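Local coordinates for protein fucose-specific lectin (Aleuria aurantia, PDB 6GKE) that binds L-fucose on glycans, preferring alpha-1,6-linked core fucose of glycoproteins, as a homodimer of six-bladed beta-propellers with five sugar sites per monomer, at residues A11-A16 against Q22-F27; F27-L30 against I34-A37; R77-N82 against L87-Y92; V278-Q281 against L287-W290. The protein carries 1 engineered substitution. One frame throughout, in Å; residues are numbered along the deposited sequence. Where two conformers were deposited one is given.

Contact 1: A11-A16 against Q22-F27; sequences AAISWA and QQRVYF. With FUC (alpha-L-fucopyranose), chain C.
Trp15 lies against Gln22 and Arg24 at one end of an antiparallel strand pair, while Ile13 meets Arg24 and Tyr26 toward the other. The close packing is on the face shared by Ala11, Ile13, Trp15, Gln22, Arg24 and Tyr26. CG of Trp15 sits between the backbone N and the carbonyl carbon (chi1 64°), which lays the indole over the neighbouring strand. There Gln22 CB makes a CH-pi contact 3.7 Å from the centroid of the Trp15 six-membered ring. Further along, Trp15 CH2 stands over the centre of one guanidinium face, 3.6 Å from Arg24 CZ. Ile13 CG1 touches Arg24 CB at 3.7 Å, and Ile13 CD1 reaches the edge of the Tyr26 ring.

The guanidinium is held flat from several directions: Arg24 NH1 gives its protons to Gln22 OE1 (2.8 Å) and Gln23 O (2.9 Å). Arg24 NE and NH2 donate hydrogen bonds to fucose O4 (2.8 Å) and O5 (2.9 Å). Between these two strands the other face is looser, Ala12 CB and Val25 CG2 being 4.3 Å apart, though Phe279 and Leu287 of another blade pack there; partly exposed Ser14 turns its OG to Ser271. Solvent reaches the Trp15-Gln22 end. This is the first beta hairpin of a propeller blade, with Arg24 forming part of a fucose site between adjacent blades.

Contact 2: F27-L30 against I34-A37; sequences FQDL and IREA. With FUC (alpha-L-fucopyranose), chain C.
Arg35 runs across one face of the Phe27 ring and ends beside the carboxylate of Asp29, so one extended side chain serves an aromatic and an acidic partner. Its CB lies over that face, offset toward the rim and 4.0 Å from the Phe27 ring centroid, in a CH-pi contact; CD follows, 3.9 Å from Phe27 CZ. With chi1 at 65°, the Phe27 ring is folded back over its own main chain and across to the Arg35 strand. The guanidinium plane is turned 58° from the ring, and it is Arg35 CB and CD that touch it.

Against Asp29 the guanidinium is turned almost perpendicular to the carboxylate. Arg35 NE meets the anti lone pair of Asp29 OD2 at 2.8 Å in a salt bridge, with the oxygen tilted out of the guanidinium plane; NH2 adds a weak bond to the same oxygen. Asp29 CB meanwhile lies over one guanidinium face, 3.4 Å from Arg35 NE. The backbone pairs Phe27 with Arg35 through Arg35 N to Phe27 O (2.8 Å) and the longer Phe27 N to Arg35 O (3.2 Å).

Next along the strand, Glu36 points away from this cluster. Its extended chain carries OE1 to fucose O3 and OE2 to fucose O4, each at 2.7 Å, and Tyr26 OH also bonds OE2.

Asp29 at NE and Glu3 at NH1 together compensate the buried positive charge of Arg35, while Glu36 accepts two adjacent sugar hydroxyls as a bidentate carboxylate.

Contact 3: R77-N82 against L87-Y92; sequences RVYCVN and LSEFVY. With FUC (alpha-L-fucopyranose), chain B; FUC (alpha-L-fucopyranose), chain C.
Strands 77-81 and 87-92 run antiparallel with their axes 148° apart, Val78-Phe90 and Cys80-Ser88 being the hydrogen-bonded pairs and Tyr79-Glu89 a non-hydrogen-bonded pair between them. On the face of Arg77, Tyr79, Glu89 and Val91 the side chains converge on a fucose. Tyr79 and Glu89 lie side by side, with Tyr79 CE1 3.4 Å from Glu89 CG. Tyr79 OH donates to Glu89 OE2 at 2.8 Å, meeting it on the anti side and slightly out of the carboxylate plane. Glu89, extended with CG opposite the backbone N (chi1 178°), accepts fucose O3 at OE1 (2.6 Å) and fucose O4 at OE2 (2.7 Å). OE2 is therefore gripped by both the phenol and the sugar.

Arg77 bends at chi2 and sends NE to O4 of the same fucose at 2.9 Å and NH2 to its O5 at 2.9 Å; NH2 also bonds Gln75. Val91 CG1 lies over one guanidinium face, toward its rim. The planes of the guanidinium and the Glu89 carboxylate are 81° apart, and both groups hold O4.

Across the sheet, Cys80 SG comes to the edge of the Phe90 ring, 3.6 Å from Phe90 CE2, a sulfur-aromatic contact. Tyr92 serves a second fucose, that held by Arg24 and Glu36, laying a ring face against its C4 and C5.

These are the two central strands of a four-stranded blade, flanked by strand 64-70 beside Arg77 and strand 97-99 beside Phe90 and Val91, while Trp153 of strand 153-162 in the next blade packs on Tyr79 and Glu89.

Contact 4: V278-Q281 against L287-W290; sequences VFFQ and LQQW
Phe280 reaches across to Gln288 and Trp290, and its ring touches both. From CB the side chain turns inward over the main chain, CG tucked between its two arms (chi1 65°), directing the ring over the neighbouring strand. Along one side, CD1 is 3.6 Å from Trp290 CD1, and CE1 is 3.5 Å from both Trp290 CD1 and NE1. The two aromatic planes meet obliquely at 34°. Along the other side, CD2 and CE2 lie by Gln288, CE2 being 3.6 Å from Gln288 CB. At the tip, CZ approaches Gln288 CB to 3.4 Å; this methylene sits over one ring face in a CH-pi contact, 3.6 Å from the centroid of the Phe280 ring.

Phe279 points to the other face, where its CD1 comes close to Gln289 CB. Val278 N donates a backbone hydrogen bond to Trp290 O at 2.9 Å.

The pair forms the middle of a four-stranded blade, between strands 267-271 and 297-300. Trp298 and Ile300 of the latter touch Trp290, while Phe279 and Leu287 face strands 10-15 and 22-28 of the neighbouring blade.

Contacts 1 and 2 share Phe27 and strand 22-28, and join successive strand pairs of one four-stranded sheet; their centres lie about 13 Å apart. Contact 3 follows along the chain in the next blade, and contact 4 comes last, in the blade that closes the ring against the first. Blade 10-56 thus lies between the other two: Tyr26 packs on Val78 and Ile34 on Cys80, while Ala12 and Val25 pack on Phe279 and Leu287. Contacts 3 and 4 do not touch, their centres being about 22 Å apart. Contacts 1, 2 and 3 contribute Arg24, Glu36 and Tyr92 to one fucose site, which Trp97 helps complete, a pocket formed between adjacent propeller blades.

Contact 1: A11-A16 against Q22-F27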
# COMPACT_ATOMS: atom_id res chain seq x y z
N ALA A 11 5.75 -14.47 -5.80
CA ALA A 11 6.18 -15.84 -6.11
C ALA A 11 7.61 -15.78 -6.61
O ALA A 11 8.01 -14.80 -7.23
CB ALA A 11 5.27 -16.48 -7.13
N ALA A 12 8.38 -16.83 -6.34
CA ALA A 12 9.80 -16.81 -6.68
C ALA A 12 10.28 -18.21 -7.06
O ALA A 12 9.83 -19.21 -6.51
CB ALA A 12 10.60 -16.28 -5.52
N ILE A 13 11.26 -18.23 -7.97
CA ILE A 13 11.89 -19.46 -8.47
C ILE A 13 13.40 -19.21 -8.59
O ILE A 13 13.86 -18.07 -8.66
CB ILE A 13 11.29 -19.91 -9.82
CG1 ILE A 13 11.42 -18.80 -10.87
CG2 ILE A 13 9.86 -20.39 -9.65
CD1 ILE A 13 11.01 -19.19 -12.27
N SER A 14 14.14 -20.31 -8.65
CA SER A 14 15.59 -20.27 -8.75
C SER A 14 16.06 -21.56 -9.43
O SER A 14 15.46 -22.62 -9.21
CB SER A 14 16.21 -20.13 -7.37
OG SER A 14 17.62 -20.00 -7.41
N TRP A 15 17.14 -21.47 -10.21
CA TRP A 15 17.76 -22.65 -10.77
C TRP A 15 19.26 -22.43 -10.91
O TRP A 15 19.74 -21.32 -11.11
CB TRP A 15 17.12 -23.10 -12.09
CG TRP A 15 17.24 -22.15 -13.24
CD1 TRP A 15 18.16 -22.18 -14.24
CD2 TRP A 15 16.36 -21.06 -13.55
NE1 TRP A 15 17.92 -21.18 -15.14
CE2 TRP A 15 16.82 -20.47 -14.74
CE3 TRP A 15 15.23 -20.50 -12.93
CZ2 TRP A 15 16.21 -19.36 -15.33
CZ3 TRP A 15 14.62 -19.40 -13.50
CH2 TRP A 15 15.10 -18.85 -14.69
N ALA A 16 20.00 -23.54 -10.82
CA ALA A 16 21.44 -23.53 -11.01
C ALA A 16 21.76 -23.26 -12.49
O ALA A 16 21.05 -23.73 -13.36
CB ALA A 16 22.02 -24.85 -10.56
N GLN A 22 20.25 -18.52 -11.43
CA GLN A 22 19.25 -17.64 -12.00
C GLN A 22 18.04 -17.62 -11.05
O GLN A 22 17.58 -18.66 -10.60
CB GLN A 22 18.82 -18.13 -13.38
CG GLN A 22 19.88 -17.93 -14.45
CD GLN A 22 20.10 -16.49 -14.82
OE1 GLN A 22 19.18 -15.68 -14.82
NE2 GLN A 22 21.34 -16.14 -15.15
N GLN A 23 17.54 -16.41 -10.78
CA GLN A 23 16.34 -16.24 -9.99
C GLN A 23 15.32 -15.43 -10.79
O GLN A 23 15.70 -14.52 -11.54
CB GLN A 23 16.61 -15.49 -8.68
CG GLN A 23 17.55 -16.22 -7.74
CD GLN A 23 17.71 -15.41 -6.48
OE1 GLN A 23 16.81 -15.37 -5.63
NE2 GLN A 23 18.85 -14.76 -6.35
N ARG A 24 14.04 -15.72 -10.58
CA ARG A 24 12.97 -14.87 -11.05
C ARG A 24 12.00 -14.65 -9.89
O ARG A 24 11.73 -15.57 -9.12
CB ARG A 24 12.21 -15.47 -12.24
CG ARG A 24 13.08 -15.89 -13.42
CD ARG A 24 13.66 -14.71 -14.17
NE ARG A 24 14.46 -15.11 -15.33
CZ ARG A 24 15.76 -15.39 -15.32
NH1 ARG A 24 16.46 -15.27 -14.20
NH2 ARG A 24 16.35 -15.80 -16.43
N VAL A 25 11.49 -13.43 -9.78
CA VAL A 25 10.48 -13.11 -8.79
C VAL A 25 9.33 -12.39 -9.50
O VAL A 25 9.55 -11.59 -10.40
CB VAL A 25 11.07 -12.34 -7.60
CG1 VAL A 25 11.69 -11.02 -7.99
CG2 VAL A 25 10.05 -12.15 -6.48
N TYR A 26 8.11 -12.75 -9.09
CA TYR A 26 6.86 -12.29 -9.67
C TYR A 26 6.08 -11.52 -8.61
O TYR A 26 5.99 -11.95 -7.45
CB TYR A 26 6.04 -13.46 -10.21
CG TYR A 26 6.82 -14.23 -11.24
CD1 TYR A 26 6.94 -13.77 -12.54
CD2 TYR A 26 7.57 -15.33 -10.87
CE1 TYR A 26 7.76 -14.40 -13.46
CE2 TYR A 26 8.40 -15.98 -11.78
CZ TYR A 26 8.50 -15.49 -13.07
OH TYR A 26 9.36 -16.09 -13.94
N PHE A 27 5.50 -10.39 -9.02
CA PHE A 27 4.73 -9.54 -8.15
C PHE A 27 3.71 -8.80 -9.02
O PHE A 27 3.82 -8.79 -10.24
CB PHE A 27 5.64 -8.56 -7.40
CG PHE A 27 6.35 -7.57 -8.29
CD1 PHE A 27 7.58 -7.86 -8.87
CD2 PHE A 27 5.78 -6.33 -8.57
CE1 PHE A 27 8.21 -6.94 -9.69
CE2 PHE A 27 6.42 -5.41 -9.39
CZ PHE A 27 7.63 -5.72 -9.95
C1 FUC C . 14.67 -14.41 -19.45
C2 FUC C . 13.46 -13.57 -19.08
C3 FUC C . 12.17 -14.36 -19.29
C4 FUC C . 12.25 -15.69 -18.56
C5 FUC C . 13.48 -16.45 -19.03
C6 FUC C . 13.68 -17.79 -18.33
O1 FUC C . 14.65 -14.58 -20.86
O2 FUC C . 13.43 -12.40 -19.92
O3 FUC C . 11.04 -13.58 -18.87
O4 FUC C . 12.34 -15.52 -17.14
O5 FUC C . 14.64 -15.65 -18.76

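Contact 2: F27-L30 against I34-A37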
# COMPACT_ATOMS: atom_id res chain seq x y z
N PHE A 27 5.50 -10.39 -9.02
CA PHE A 27 4.73 -9.54 -8.15
C PHE A 27 3.71 -8.80 -9.02
O PHE A 27 3.82 -8.79 -10.24
CB PHE A 27 5.64 -8.56 -7.40
CG PHE A 27 6.35 -7.57 -8.29
CD1 PHE A 27 7.58 -7.86 -8.87
CD2 PHE A 27 5.78 -6.33 -8.57
CE1 PHE A 27 8.21 -6.94 -9.69
CE2 PHE A 27 6.42 -5.41 -9.39
CZ PHE A 27 7.63 -5.72 -9.95
N GLN A 28 2.74 -8.17 -8.36
CA GLN A 28 1.71 -7.44 -9.08
C GLN A 28 1.96 -5.94 -8.98
O GLN A 28 2.39 -5.43 -7.94
CB GLN A 28 0.33 -7.81 -8.52
CG GLN A 28 -0.83 -7.37 -9.41
CD GLN A 28 -2.11 -8.06 -9.00
OE1 GLN A 28 -2.38 -8.25 -7.81
NE2 GLN A 28 -2.90 -8.44 -9.99
N ASP A 29 1.65 -5.25 -10.07
CA ASP A 29 1.78 -3.80 -10.14
C ASP A 29 0.41 -3.14 -9.90
O ASP A 29 -0.62 -3.79 -9.70
CB ASP A 29 2.46 -3.37 -11.45
CG ASP A 29 1.65 -3.53 -12.72
OD1 ASP A 29 0.41 -3.59 -12.65
OD2 ASP A 29 2.29 -3.57 -13.80
N LEU A 30 0.42 -1.81 -9.90
CA LEU A 30 -0.78 -1.02 -9.57
C LEU A 30 -1.91 -1.23 -10.59
O LEU A 30 -3.07 -1.00 -10.26
CB LEU A 30 -0.43 0.46 -9.50
CG LEU A 30 0.63 0.84 -8.48
CD1 LEU A 30 0.93 2.32 -8.57
CD2 LEU A 30 0.20 0.47 -7.07
N ILE A 34 1.12 -8.79 -13.76
CA ILE A 34 2.15 -9.56 -13.09
C ILE A 34 3.47 -9.23 -13.79
O ILE A 34 3.59 -9.44 -14.99
CB ILE A 34 1.86 -11.07 -13.12
CG1 ILE A 34 0.47 -11.41 -12.58
CG2 ILE A 34 2.95 -11.81 -12.35
CD1 ILE A 34 0.03 -12.83 -12.87
N ARG A 35 4.42 -8.72 -13.01
CA ARG A 35 5.74 -8.39 -13.50
C ARG A 35 6.77 -9.39 -12.99
O ARG A 35 6.58 -10.05 -11.97
CB ARG A 35 6.15 -6.99 -13.04
CG ARG A 35 5.31 -5.87 -13.63
CD ARG A 35 5.85 -4.53 -13.19
NE ARG A 35 5.05 -3.43 -13.70
CZ ARG A 35 5.38 -2.16 -13.59
NH1 ARG A 35 6.54 -1.82 -13.04
NH2 ARG A 35 4.54 -1.23 -14.02
N GLU A 36 7.88 -9.45 -13.73
CA GLU A 36 9.02 -10.30 -13.41
C GLU A 36 10.26 -9.43 -13.19
O GLU A 36 10.51 -8.50 -13.96
CB GLU A 36 9.29 -11.25 -14.57
CG GLU A 36 10.36 -12.30 -14.29
CD GLU A 36 10.73 -13.07 -15.55
OE1 GLU A 36 11.28 -12.44 -16.47
OE2 GLU A 36 10.45 -14.30 -15.62
N ALA A 37 11.04 -9.78 -12.17
CA ALA A 37 12.42 -9.30 -11.99
C ALA A 37 13.34 -10.52 -12.06
O ALA A 37 12.92 -11.65 -11.74
CB ALA A 37 12.59 -8.54 -10.70
C1 FUC C . 14.67 -14.41 -19.45
C2 FUC C . 13.46 -13.57 -19.08
C3 FUC C . 12.17 -14.36 -19.29
C4 FUC C . 12.25 -15.69 -18.56
C5 FUC C . 13.48 -16.45 -19.03
C6 FUC C . 13.68 -17.79 -18.33
O1 FUC C . 14.65 -14.58 -20.86
O2 FUC C . 13.43 -12.40 -19.92
O3 FUC C . 11.04 -13.58 -18.87
O4 FUC C . 12.34 -15.52 -17.14
O5 FUC C . 14.64 -15.65 -18.76

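Contact 3: R77-N82 against L87-Y92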
# COMPACT_ATOMS: atom_id res chain seq x y z
N ARG A 77 5.95 -21.68 -14.94
CA ARG A 77 4.50 -21.57 -14.83
C ARG A 77 4.20 -20.66 -13.64
O ARG A 77 4.75 -20.86 -12.55
CB ARG A 77 3.84 -22.94 -14.62
CG ARG A 77 4.18 -23.97 -15.68
CD ARG A 77 3.61 -23.61 -17.05
NE ARG A 77 3.88 -24.64 -18.06
CZ ARG A 77 4.96 -24.69 -18.84
NH1 ARG A 77 5.91 -23.78 -18.75
NH2 ARG A 77 5.09 -25.68 -19.71
N VAL A 78 3.35 -19.65 -13.89
CA VAL A 78 2.92 -18.71 -12.87
C VAL A 78 1.41 -18.86 -12.72
O VAL A 78 0.68 -18.69 -13.68
CB VAL A 78 3.31 -17.26 -13.20
CG1 VAL A 78 2.82 -16.31 -12.12
CG2 VAL A 78 4.81 -17.12 -13.39
N TYR A 79 0.97 -19.18 -11.49
CA TYR A 79 -0.44 -19.39 -11.16
C TYR A 79 -0.99 -18.14 -10.48
O TYR A 79 -0.30 -17.48 -9.70
CB TYR A 79 -0.59 -20.64 -10.28
CG TYR A 79 -0.10 -21.84 -11.04
CD1 TYR A 79 -0.86 -22.36 -12.07
CD2 TYR A 79 1.17 -22.36 -10.84
CE1 TYR A 79 -0.40 -23.38 -12.88
CE2 TYR A 79 1.65 -23.39 -11.64
CZ TYR A 79 0.88 -23.89 -12.67
OH TYR A 79 1.38 -24.85 -13.49
N CYS A 80 -2.25 -17.84 -10.81
CA CYS A 80 -2.92 -16.65 -10.33
C CYS A 80 -4.43 -16.88 -10.47
O CYS A 80 -4.86 -17.98 -10.82
CB CYS A 80 -2.45 -15.43 -11.10
SG CYS A 80 -2.88 -15.49 -12.86
N VAL A 81 -5.23 -15.85 -10.20
CA VAL A 81 -6.66 -15.89 -10.29
C VAL A 81 -7.13 -14.72 -11.18
O VAL A 81 -6.64 -13.60 -10.97
CB VAL A 81 -7.19 -15.84 -8.84
CG1 VAL A 81 -8.70 -15.82 -8.79
CG2 VAL A 81 -6.66 -16.99 -8.00
N ASN A 82 -8.09 -14.94 -12.07
CA ASN A 82 -8.63 -13.86 -12.89
C ASN A 82 -9.75 -13.14 -12.12
O ASN A 82 -10.03 -13.42 -10.96
CB ASN A 82 -9.02 -14.37 -14.28
CG ASN A 82 -10.29 -15.18 -14.32
OD1 ASN A 82 -11.00 -15.31 -13.32
ND2 ASN A 82 -10.58 -15.76 -15.48
N LEU A 87 -8.92 -20.03 -11.43
CA LEU A 87 -7.51 -20.37 -11.38
C LEU A 87 -6.93 -20.33 -12.79
O LEU A 87 -7.46 -20.95 -13.70
CB LEU A 87 -7.38 -21.77 -10.76
CG LEU A 87 -5.97 -22.29 -10.54
CD1 LEU A 87 -5.17 -21.38 -9.61
CD2 LEU A 87 -6.03 -23.70 -9.99
N SER A 88 -5.84 -19.58 -12.95
CA SER A 88 -5.27 -19.24 -14.24
C SER A 88 -3.75 -19.45 -14.20
O SER A 88 -3.14 -19.54 -13.13
CB SER A 88 -5.63 -17.82 -14.61
OG SER A 88 -7.03 -17.64 -14.66
N GLU A 89 -3.14 -19.51 -15.38
CA GLU A 89 -1.75 -19.89 -15.53
C GLU A 89 -1.13 -19.14 -16.70
O GLU A 89 -1.68 -19.13 -17.80
CB GLU A 89 -1.67 -21.40 -15.77
CG GLU A 89 -0.27 -21.96 -16.00
CD GLU A 89 -0.31 -23.37 -16.55
OE1 GLU A 89 -1.02 -23.57 -17.57
OE2 GLU A 89 0.36 -24.27 -15.98
N PHE A 90 0.06 -18.57 -16.45
CA PHE A 90 0.91 -18.04 -17.50
C PHE A 90 2.11 -18.97 -17.66
O PHE A 90 2.66 -19.49 -16.70
CB PHE A 90 1.32 -16.60 -17.21
CG PHE A 90 0.11 -15.70 -17.26
CD1 PHE A 90 -0.44 -15.34 -18.49
CD2 PHE A 90 -0.56 -15.32 -16.11
CE1 PHE A 90 -1.60 -14.60 -18.55
CE2 PHE A 90 -1.73 -14.58 -16.18
CZ PHE A 90 -2.25 -14.22 -17.40
N VAL A 91 2.49 -19.17 -18.92
CA VAL A 91 3.50 -20.11 -19.35
C VAL A 91 4.67 -19.34 -19.97
O VAL A 91 4.45 -18.59 -20.91
CB VAL A 91 2.92 -21.08 -20.40
CG1 VAL A 91 3.99 -21.86 -21.14
CG2 VAL A 91 1.89 -22.01 -19.77
N TYR A 92 5.89 -19.59 -19.49
CA TYR A 92 7.07 -19.31 -20.27
C TYR A 92 7.51 -20.64 -20.86
O TYR A 92 7.82 -21.58 -20.12
CB TYR A 92 8.20 -18.69 -19.44
CG TYR A 92 9.36 -18.24 -20.29
CD1 TYR A 92 9.28 -17.09 -21.05
CD2 TYR A 92 10.52 -18.99 -20.38
CE1 TYR A 92 10.33 -16.67 -21.85
CE2 TYR A 92 11.58 -18.59 -21.18
CZ TYR A 92 11.49 -17.42 -21.91
OH TYR A 92 12.53 -17.02 -22.69
C1 FUC B . 1.63 -26.42 -20.89
C2 FUC B . 0.49 -25.70 -20.18
C3 FUC B . -0.19 -26.64 -19.19
C4 FUC B . 0.86 -27.19 -18.23
C5 FUC B . 1.92 -27.93 -19.04
C6 FUC B . 3.02 -28.54 -18.18
O2 FUC B . -0.47 -25.24 -21.14
O3 FUC B . -1.26 -25.96 -18.51
O4 FUC B . 1.52 -26.15 -17.50
O5 FUC B . 2.53 -27.01 -19.96
C1 FUC C . 14.67 -14.41 -19.45
C2 FUC C . 13.46 -13.57 -19.08
C3 FUC C . 12.17 -14.36 -19.29
C4 FUC C . 12.25 -15.69 -18.56
C5 FUC C . 13.48 -16.45 -19.03
C6 FUC C . 13.68 -17.79 -18.33
O1 FUC C . 14.65 -14.58 -20.86
O2 FUC C . 13.43 -12.40 -19.92
O3 FUC C . 11.04 -13.58 -18.87
O4 FUC C . 12.34 -15.52 -17.14
O5 FUC C . 14.64 -15.65 -18.76

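Contact 4: V278-Q281 against L287-W290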
# COMPACT_ATOMS: atom_id res chain seq x y z
N VAL A 278 14.37 -15.38 0.62
CA VAL A 278 13.01 -15.22 1.15
C VAL A 278 12.63 -13.75 0.97
O VAL A 278 13.19 -12.86 1.62
CB VAL A 278 12.87 -15.66 2.62
CG1 VAL A 278 11.42 -15.55 3.07
CG2 VAL A 278 13.39 -17.06 2.85
N PHE A 279 11.68 -13.51 0.06
CA PHE A 279 11.25 -12.18 -0.34
C PHE A 279 10.17 -11.65 0.59
O PHE A 279 9.35 -12.41 1.10
CB PHE A 279 10.72 -12.21 -1.77
CG PHE A 279 11.79 -12.60 -2.76
CD1 PHE A 279 12.61 -11.64 -3.32
CD2 PHE A 279 12.02 -13.93 -3.07
CE1 PHE A 279 13.62 -11.99 -4.20
CE2 PHE A 279 13.04 -14.28 -3.95
CZ PHE A 279 13.84 -13.31 -4.50
N PHE A 280 10.18 -10.32 0.79
CA PHE A 280 9.18 -9.64 1.59
C PHE A 280 8.96 -8.23 1.03
O PHE A 280 9.71 -7.75 0.18
CB PHE A 280 9.58 -9.64 3.07
CG PHE A 280 10.82 -8.86 3.45
CD1 PHE A 280 12.07 -9.46 3.41
CD2 PHE A 280 10.72 -7.55 3.89
CE1 PHE A 280 13.20 -8.75 3.80
CE2 PHE A 280 11.85 -6.85 4.27
CZ PHE A 280 13.09 -7.45 4.23
N GLN A 281 7.91 -7.58 1.53
CA GLN A 281 7.52 -6.25 1.06
C GLN A 281 7.67 -5.26 2.21
O GLN A 281 7.13 -5.46 3.30
CB GLN A 281 6.10 -6.27 0.51
CG GLN A 281 5.64 -4.92 -0.02
CD GLN A 281 4.26 -4.99 -0.64
OE1 GLN A 281 3.29 -5.33 0.02
NE2 GLN A 281 4.17 -4.70 -1.93
N LEU A 287 10.49 -4.29 -2.75
CA LEU A 287 10.64 -5.74 -2.75
C LEU A 287 12.05 -6.05 -2.25
O LEU A 287 13.04 -5.69 -2.90
CB LEU A 287 10.39 -6.26 -4.16
CG LEU A 287 10.51 -7.77 -4.37
CD1 LEU A 287 9.67 -8.56 -3.38
CD2 LEU A 287 10.12 -8.12 -5.80
N GLN A 288 12.11 -6.66 -1.07
CA GLN A 288 13.35 -6.96 -0.39
C GLN A 288 13.49 -8.48 -0.27
O GLN A 288 12.55 -9.22 -0.55
CB GLN A 288 13.32 -6.40 1.03
CG GLN A 288 12.93 -4.94 1.14
CD GLN A 288 14.07 -3.99 1.38
OE1 GLN A 288 15.18 -4.38 1.73
NE2 GLN A 288 13.77 -2.71 1.23
N GLN A 289 14.66 -8.94 0.17
CA GLN A 289 14.80 -10.34 0.47
C GLN A 289 15.85 -10.59 1.55
O GLN A 289 16.84 -9.86 1.66
CB GLN A 289 15.24 -11.13 -0.75
CG GLN A 289 16.65 -10.79 -1.19
CD GLN A 289 17.20 -11.87 -2.09
OE1 GLN A 289 17.32 -11.67 -3.29
NE2 GLN A 289 17.51 -13.02 -1.50
N TRP A 290 15.60 -11.65 2.31
CA TRP A 290 16.58 -12.32 3.10
C TRP A 290 17.35 -13.29 2.20
O TRP A 290 16.78 -13.89 1.30
CB TRP A 290 15.92 -13.09 4.24
CG TRP A 290 15.32 -12.19 5.27
CD1 TRP A 290 14.03 -11.77 5.36
CD2 TRP A 290 16.03 -11.55 6.34
NE1 TRP A 290 13.88 -10.94 6.43
CE2 TRP A 290 15.09 -10.78 7.05
CE3 TRP A 290 17.36 -11.57 6.78
CZ2 TRP A 290 15.44 -10.03 8.17
CZ3 TRP A 290 17.70 -10.83 7.89
CH2 TRP A 290 16.75 -10.07 8.57